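PDB 3B73: PhiH1 repressor-like protein from Haloarcula marismortui ATCC 43049, which is of unknown function but, as a winged-helix-turn-helix protein resembling a phage repressor, probably binds DNA and regulates transcription. Local coordinates for residues Met11-Trp14 with Asp15-Leu19; Ser47-Leu50 with Lys51-Ala54. All coordinates share one frame; numbering follows the deposited sequence.

Interaction 1 (Met11-Leu19) starts helix 13-25 and interaction 2 (Ser47-Ala54) lies within helix 43-55, two helices of the winged-helix domain; their centres are about 10 Å apart. They touch directly. The salt bridge from Asp15 OD2 to Arg49 NH2, 2.8 Å long, ties the cap of the first helix to an arginine of the second. Beside it Ile18 CD1 packs on Arg49 CB at 3.7 Å, and Ile18 CG2 meets Leu50 CD2 at 3.7 Å, so one charged and two apolar contacts join the same pair of helices. Helix 43-55 is probably the recognition helix, and a sulfate, probably from the crystallisation liquor, lies about 6 Å from its Arg48 side chain without establishing a DNA site.

Interaction 1: Met11-Trp14 with Asp15-Leu19; sequences MTIW and DDRIL
A capping box opens helix 13-25, with Thr12 at the N-cap and Asp15 three residues on. Its firm half is Thr12 N to Asp15 OD2, 2.9 Å with an N-H...O angle of 164°, although the donor comes from above the carboxylate, 56° out of its plane. The return bond, Asp15 N to Thr12 OG1, is weak at 3.5 Å. With chi1 at 66°, Thr12 OG1 is turned back over the first turn, where Trp14 N also reaches it weakly. Asp15 OD2 is gripped a second time by Arg49 in a salt bridge, which would favour the charged carboxylate. Selenomethionine Met11 bends at its third torsion and lays its CE 3.5 Å from Asp15 CB and 3.4 Å from Asp16 OD1. One turn on, Ile18 N donates to Trp14 O at 2.7 Å, while Arg17 CG approaches the Trp14 ring obliquely, 4.0 Å from CE3. Asp16 OD1 is hydrogen-bonded to Tyr76 OH, and Asp16 and Arg17 form reciprocal salt bridges with Arg17 and Asp16 of the second subunit, placing this turn at the dimer interface. Met11 and Leu19 touch Tyr76 of helix 71-77, whereas Asp15 and Ile18 pack against helix 43-55.

Interaction 2: Ser47-Leu50 with Lys51-Ala54; sequences SRRL and KKLA
The side chains of Arg49 and Lys52 lie alongside each other in the same direction, and Lys52 passes its aliphatic part over one face of the guanidinium. Lys52 CG lies 3.8 Å from Arg49 NH2, and Lys52 CB is 4.1 Å above the guanidinium plane, displaced toward its rim. The arginine reaches this place by bending at chi2 (-36°) and chi3 (-61°), which folds the chain toward the next turn. The charged ends stay separate: Arg49 NH1 and Lys52 NZ are 5.9 Å apart, and Arg49 NH2 is engaged by Asp15 in a salt bridge and by the backbone O of Trp10. These two turns belong to helix 43-55, third helix of the winged-helix-turn-helix and, by position, probably the DNA-recognition helix; i to i+4 backbone bonds carry them forward. Leu53 N to Arg49 O is nearly straight, 2.8 Å with an N-H...O angle of 174°; Lys51 N to Ser47 O measures 2.9 Å and Ala54 N to Leu50 O 3.0 Å. Leu53 CG lies beside the same Arg49 O, at 3.3 Å. Leu50 and Leu53 are buried: Leu50 meets Ile18 and Ile22 of helix 13-25 and Leu33 of helix 30-34, and both leucines touch Leu59 of strand 59-62.

Interaction 1: Met11-Trp14 with Asp15-Leu19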
HETATM    1  N   MSE B  11      -8.541  -0.888  -4.245  1.00 56.89           N
HETATM    2  CA  MSE B  11      -7.865  -0.953  -2.953  1.00 55.12           C
HETATM    3  C   MSE B  11      -7.481   0.417  -2.430  1.00 47.02           C
HETATM    4  O   MSE B  11      -7.330   1.368  -3.191  1.00 53.89           O
HETATM    5  CB  MSE B  11      -6.631  -1.864  -3.002  1.00 49.04           C
HETATM    6  CG  MSE B  11      -6.932  -3.308  -3.304  1.00 68.28           C
HETATM    7 SE   MSE B  11      -5.283  -4.348  -3.315  0.62 43.32          SE
HETATM    8  CE  MSE B  11      -4.988  -4.384  -1.446  1.00 58.99           C
ATOM      9  N   THR B  12      -7.338   0.500  -1.109  1.00 43.84           N
ATOM     10  CA  THR B  12      -6.795   1.669  -0.443  1.00 49.14           C
ATOM     11  C   THR B  12      -5.509   1.243   0.230  1.00 48.68           C
ATOM     12  O   THR B  12      -5.192   0.059   0.326  1.00 50.08           O
ATOM     13  CB  THR B  12      -7.741   2.181   0.667  1.00 46.61           C
ATOM     14  OG1 THR B  12      -7.827   1.200   1.715  1.00 54.68           O
ATOM     15  CG2 THR B  12      -9.139   2.437   0.097  1.00 55.96           C
ATOM     16  N   ILE B  13      -4.770   2.195   0.742  1.00 45.41           N
ATOM     17  CA  ILE B  13      -3.484   1.837   1.318  1.00 43.07           C
ATOM     18  C   ILE B  13      -3.687   1.032   2.602  1.00 52.73           C
ATOM     19  O   ILE B  13      -2.838   0.219   2.972  1.00 46.92           O
ATOM     20  CB  ILE B  13      -2.594   3.089   1.521  1.00 55.02           C
ATOM     21  CG1 ILE B  13      -1.158   2.669   1.835  1.00 44.29           C
ATOM     22  CG2 ILE B  13      -3.188   3.985   2.581  1.00 46.85           C
ATOM     23  CD1 ILE B  13      -0.163   3.723   1.649  1.00 42.20           C
ATOM     24  N   TRP B  14      -4.841   1.229   3.251  1.00 39.59           N
ATOM     25  CA  TRP B  14      -5.128   0.607   4.535  1.00 40.48           C
ATOM     26  C   TRP B  14      -5.409  -0.866   4.360  1.00 45.62           C
ATOM     27  O   TRP B  14      -5.209  -1.658   5.276  1.00 47.77           O
ATOM     28  CB  TRP B  14      -6.266   1.349   5.266  1.00 44.08           C
ATOM     29  CG  TRP B  14      -5.918   2.814   5.351  1.00 52.32           C
ATOM     30  CD1 TRP B  14      -6.509   3.841   4.667  1.00 45.34           C
ATOM     31  CD2 TRP B  14      -4.816   3.396   6.080  1.00 44.73           C
ATOM     32  NE1 TRP B  14      -5.854   5.029   4.951  1.00 47.81           N
ATOM     33  CE2 TRP B  14      -4.822   4.780   5.819  1.00 51.11           C
ATOM     34  CE3 TRP B  14      -3.852   2.882   6.951  1.00 44.97           C
ATOM     35  CZ2 TRP B  14      -3.893   5.659   6.395  1.00 43.40           C
ATOM     36  CZ3 TRP B  14      -2.926   3.754   7.507  1.00 41.72           C
ATOM     37  CH2 TRP B  14      -2.958   5.126   7.227  1.00 60.94           C
ATOM     38  N   ASP B  15      -5.850  -1.229   3.166  1.00 39.90           N
ATOM     39  CA  ASP B  15      -5.946  -2.627   2.780  1.00 42.71           C
ATOM     40  C   ASP B  15      -4.628  -3.403   2.958  1.00 42.87           C
ATOM     41  O   ASP B  15      -4.650  -4.521   3.480  1.00 45.42           O
ATOM     42  CB  ASP B  15      -6.443  -2.742   1.333  1.00 46.62           C
ATOM     43  CG  ASP B  15      -7.883  -2.273   1.185  1.00 49.43           C
ATOM     44  OD1 ASP B  15      -8.597  -2.218   2.217  1.00 52.70           O
ATOM     45  OD2 ASP B  15      -8.289  -1.936   0.053  1.00 55.79           O
ATOM     46  N   ASP B  16      -3.509  -2.828   2.515  1.00 42.06           N
ATOM     47  CA  ASP B  16      -2.217  -3.508   2.610  1.00 55.48           C
ATOM     48  C   ASP B  16      -1.856  -3.615   4.079  1.00 53.89           C
ATOM     49  O   ASP B  16      -1.389  -4.664   4.541  1.00 40.40           O
ATOM     50  CB  ASP B  16      -1.102  -2.754   1.852  1.00 46.61           C
ATOM     51  CG  ASP B  16      -0.983  -3.180   0.383  1.00 50.84           C
ATOM     52  OD1 ASP B  16      -1.904  -3.826  -0.155  1.00 49.57           O
ATOM     53  OD2 ASP B  16       0.026  -2.842  -0.256  1.00 47.05           O
ATOM     54  N   ARG B  17      -2.105  -2.536   4.814  1.00 40.13           N
ATOM     55  CA  ARG B  17      -1.821  -2.519   6.245  1.00 47.05           C
ATOM     56  C   ARG B  17      -2.629  -3.578   6.959  1.00 48.51           C
ATOM     57  O   ARG B  17      -2.088  -4.378   7.721  1.00 54.50           O
ATOM     58  CB  ARG B  17      -2.108  -1.152   6.863  1.00 48.94           C
ATOM     59  CG  ARG B  17      -1.250  -0.049   6.304  1.00 60.07           C
ATOM     60  CD  ARG B  17       0.234  -0.361   6.430  1.00 50.65           C
ATOM     61  NE  ARG B  17       0.914   0.501   5.495  1.00 60.70           N
ATOM     62  CZ  ARG B  17       1.456   0.092   4.359  1.00 49.83           C
ATOM     63  NH1 ARG B  17       1.489  -1.190   4.044  1.00 50.25           N
ATOM     64  NH2 ARG B  17       1.996   0.981   3.554  1.00 52.64           N
ATOM     65  N   ILE B  18      -3.930  -3.611   6.698  1.00 52.19           N
ATOM     66  CA  ILE B  18      -4.750  -4.620   7.341  1.00 46.94           C
ATOM     67  C   ILE B  18      -4.259  -6.011   6.974  1.00 60.32           C
ATOM     68  O   ILE B  18      -4.125  -6.859   7.844  1.00 48.29           O
ATOM     69  CB  ILE B  18      -6.210  -4.472   6.966  1.00 46.81           C
ATOM     70  CG1 ILE B  18      -6.747  -3.159   7.540  1.00 50.32           C
ATOM     71  CG2 ILE B  18      -6.988  -5.691   7.434  1.00 44.54           C
ATOM     72  CD1 ILE B  18      -7.989  -2.714   6.899  1.00 47.00           C
ATOM     73  N   LEU B  19      -3.988  -6.257   5.694  1.00 47.90           N
ATOM     74  CA  LEU B  19      -3.514  -7.588   5.313  1.00 50.34           C
ATOM     75  C   LEU B  19      -2.214  -7.952   6.035  1.00 42.66           C
ATOM     76  O   LEU B  19      -2.057  -9.068   6.514  1.00 44.33           O
ATOM     77  CB  LEU B  19      -3.340  -7.718   3.799  1.00 47.46           C
ATOM     78  CG  LEU B  19      -4.639  -7.897   3.030  1.00 49.37           C
ATOM     79  CD1 LEU B  19      -4.376  -7.694   1.563  1.00 59.31           C
ATOM     80  CD2 LEU B  19      -5.272  -9.284   3.305  1.00 39.57           C
TER

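Interaction 2: Ser47-Leu50 with Lys51-Ala54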
ATOM      1  N   SER B  47     -13.914  -1.909   9.480  1.00 49.55           N
ATOM      2  CA  SER B  47     -14.970  -2.881   9.171  1.00 58.95           C
ATOM      3  C   SER B  47     -15.314  -2.909   7.688  1.00 62.81           C
ATOM      4  O   SER B  47     -15.489  -3.987   7.094  1.00 63.55           O
ATOM      5  CB  SER B  47     -16.237  -2.610   9.985  1.00 55.85           C
ATOM      6  OG  SER B  47     -16.050  -3.028  11.323  1.00 74.31           O
ATOM      7  N   ARG B  48     -15.428  -1.723   7.095  1.00 55.02           N
ATOM      8  CA  ARG B  48     -15.694  -1.612   5.661  1.00 57.95           C
ATOM      9  C   ARG B  48     -14.598  -2.269   4.819  1.00 57.12           C
ATOM     10  O   ARG B  48     -14.897  -3.047   3.915  1.00 59.18           O
ATOM     11  CB  ARG B  48     -15.869  -0.146   5.263  1.00 72.61           C
ATOM     12  CG  ARG B  48     -17.321   0.288   5.250  1.00 77.38           C
ATOM     13  CD  ARG B  48     -17.478   1.782   4.977  1.00 95.03           C
ATOM     14  NE  ARG B  48     -17.555   2.560   6.212  1.00108.56           N
ATOM     15  CZ  ARG B  48     -16.749   3.573   6.507  1.00125.92           C
ATOM     16  NH1 ARG B  48     -15.810   3.938   5.642  1.00105.66           N
ATOM     17  NH2 ARG B  48     -16.888   4.229   7.658  1.00 88.58           N
ATOM     18  N   ARG B  49     -13.338  -1.971   5.128  1.00 52.04           N
ATOM     19  CA  ARG B  49     -12.217  -2.577   4.416  1.00 55.32           C
ATOM     20  C   ARG B  49     -12.161  -4.081   4.643  1.00 55.10           C
ATOM     21  O   ARG B  49     -11.889  -4.852   3.709  1.00 47.79           O
ATOM     22  CB  ARG B  49     -10.888  -1.932   4.817  1.00 45.47           C
ATOM     23  CG  ARG B  49     -10.807  -0.455   4.496  1.00 48.36           C
ATOM     24  CD  ARG B  49     -11.510  -0.088   3.204  1.00 51.86           C
ATOM     25  NE  ARG B  49     -10.972  -0.750   2.011  1.00 52.67           N
ATOM     26  CZ  ARG B  49     -11.431  -0.516   0.786  1.00 52.85           C
ATOM     27  NH1 ARG B  49     -12.421   0.350   0.622  1.00 54.99           N
ATOM     28  NH2 ARG B  49     -10.922  -1.135  -0.276  1.00 52.12           N
ATOM     29  N   LEU B  50     -12.427  -4.518   5.873  1.00 51.24           N
ATOM     30  CA  LEU B  50     -12.477  -5.967   6.132  1.00 51.38           C
ATOM     31  C   LEU B  50     -13.514  -6.653   5.228  1.00 60.24           C
ATOM     32  O   LEU B  50     -13.239  -7.696   4.602  1.00 54.52           O
ATOM     33  CB  LEU B  50     -12.767  -6.263   7.612  1.00 49.15           C
ATOM     34  CG  LEU B  50     -11.616  -5.948   8.578  1.00 69.98           C
ATOM     35  CD1 LEU B  50     -12.111  -6.003  10.014  1.00 63.50           C
ATOM     36  CD2 LEU B  50     -10.407  -6.897   8.360  1.00 56.03           C
ATOM     37  N   LYS B  51     -14.709  -6.066   5.169  1.00 55.99           N
ATOM     38  CA  LYS B  51     -15.789  -6.625   4.357  1.00 55.65           C
ATOM     39  C   LYS B  51     -15.330  -6.682   2.902  1.00 66.70           C
ATOM     40  O   LYS B  51     -15.578  -7.671   2.198  1.00 55.01           O
ATOM     41  CB  LYS B  51     -17.071  -5.794   4.510  1.00 78.66           C
ATOM     42  CG  LYS B  51     -18.375  -6.576   4.339  1.00 86.46           C
ATOM     43  CD  LYS B  51     -18.836  -6.588   2.887  1.00109.29           C
ATOM     44  CE  LYS B  51     -20.218  -7.220   2.725  1.00100.31           C
ATOM     45  NZ  LYS B  51     -20.686  -7.147   1.303  1.00 90.39           N
ATOM     46  N   LYS B  52     -14.622  -5.637   2.474  1.00 47.97           N
ATOM     47  CA  LYS B  52     -14.164  -5.540   1.088  1.00 46.82           C
ATOM     48  C   LYS B  52     -13.100  -6.597   0.773  1.00 63.84           C
ATOM     49  O   LYS B  52     -13.187  -7.302  -0.227  1.00 55.11           O
ATOM     50  CB  LYS B  52     -13.598  -4.152   0.819  1.00 42.98           C
ATOM     51  CG  LYS B  52     -13.625  -3.730  -0.646  1.00 65.09           C
ATOM     52  CD  LYS B  52     -14.958  -3.102  -0.980  1.00 72.81           C
ATOM     53  CE  LYS B  52     -14.963  -2.500  -2.360  1.00 98.65           C
ATOM     54  NZ  LYS B  52     -16.366  -2.295  -2.811  1.00 86.44           N
ATOM     55  N   LEU B  53     -12.102  -6.708   1.643  1.00 50.86           N
ATOM     56  CA  LEU B  53     -11.067  -7.713   1.482  1.00 58.76           C
ATOM     57  C   LEU B  53     -11.660  -9.119   1.430  1.00 59.23           C
ATOM     58  O   LEU B  53     -11.183  -9.963   0.660  1.00 46.33           O
ATOM     59  CB  LEU B  53     -10.012  -7.575   2.592  1.00 54.45           C
ATOM     60  CG  LEU B  53      -9.198  -6.284   2.423  1.00 41.15           C
ATOM     61  CD1 LEU B  53      -8.589  -5.781   3.733  1.00 39.88           C
ATOM     62  CD2 LEU B  53      -8.171  -6.443   1.317  1.00 44.56           C
ATOM     63  N   ALA B  54     -12.704  -9.366   2.228  1.00 56.34           N
ATOM     64  CA  ALA B  54     -13.350 -10.680   2.244  1.00 51.44           C
ATOM     65  C   ALA B  54     -14.109 -10.932   0.945  1.00 59.19           C
ATOM     66  O   ALA B  54     -14.102 -12.055   0.415  1.00 48.87           O
ATOM     67  CB  ALA B  54     -14.270 -10.834   3.454  1.00 56.17           C
TER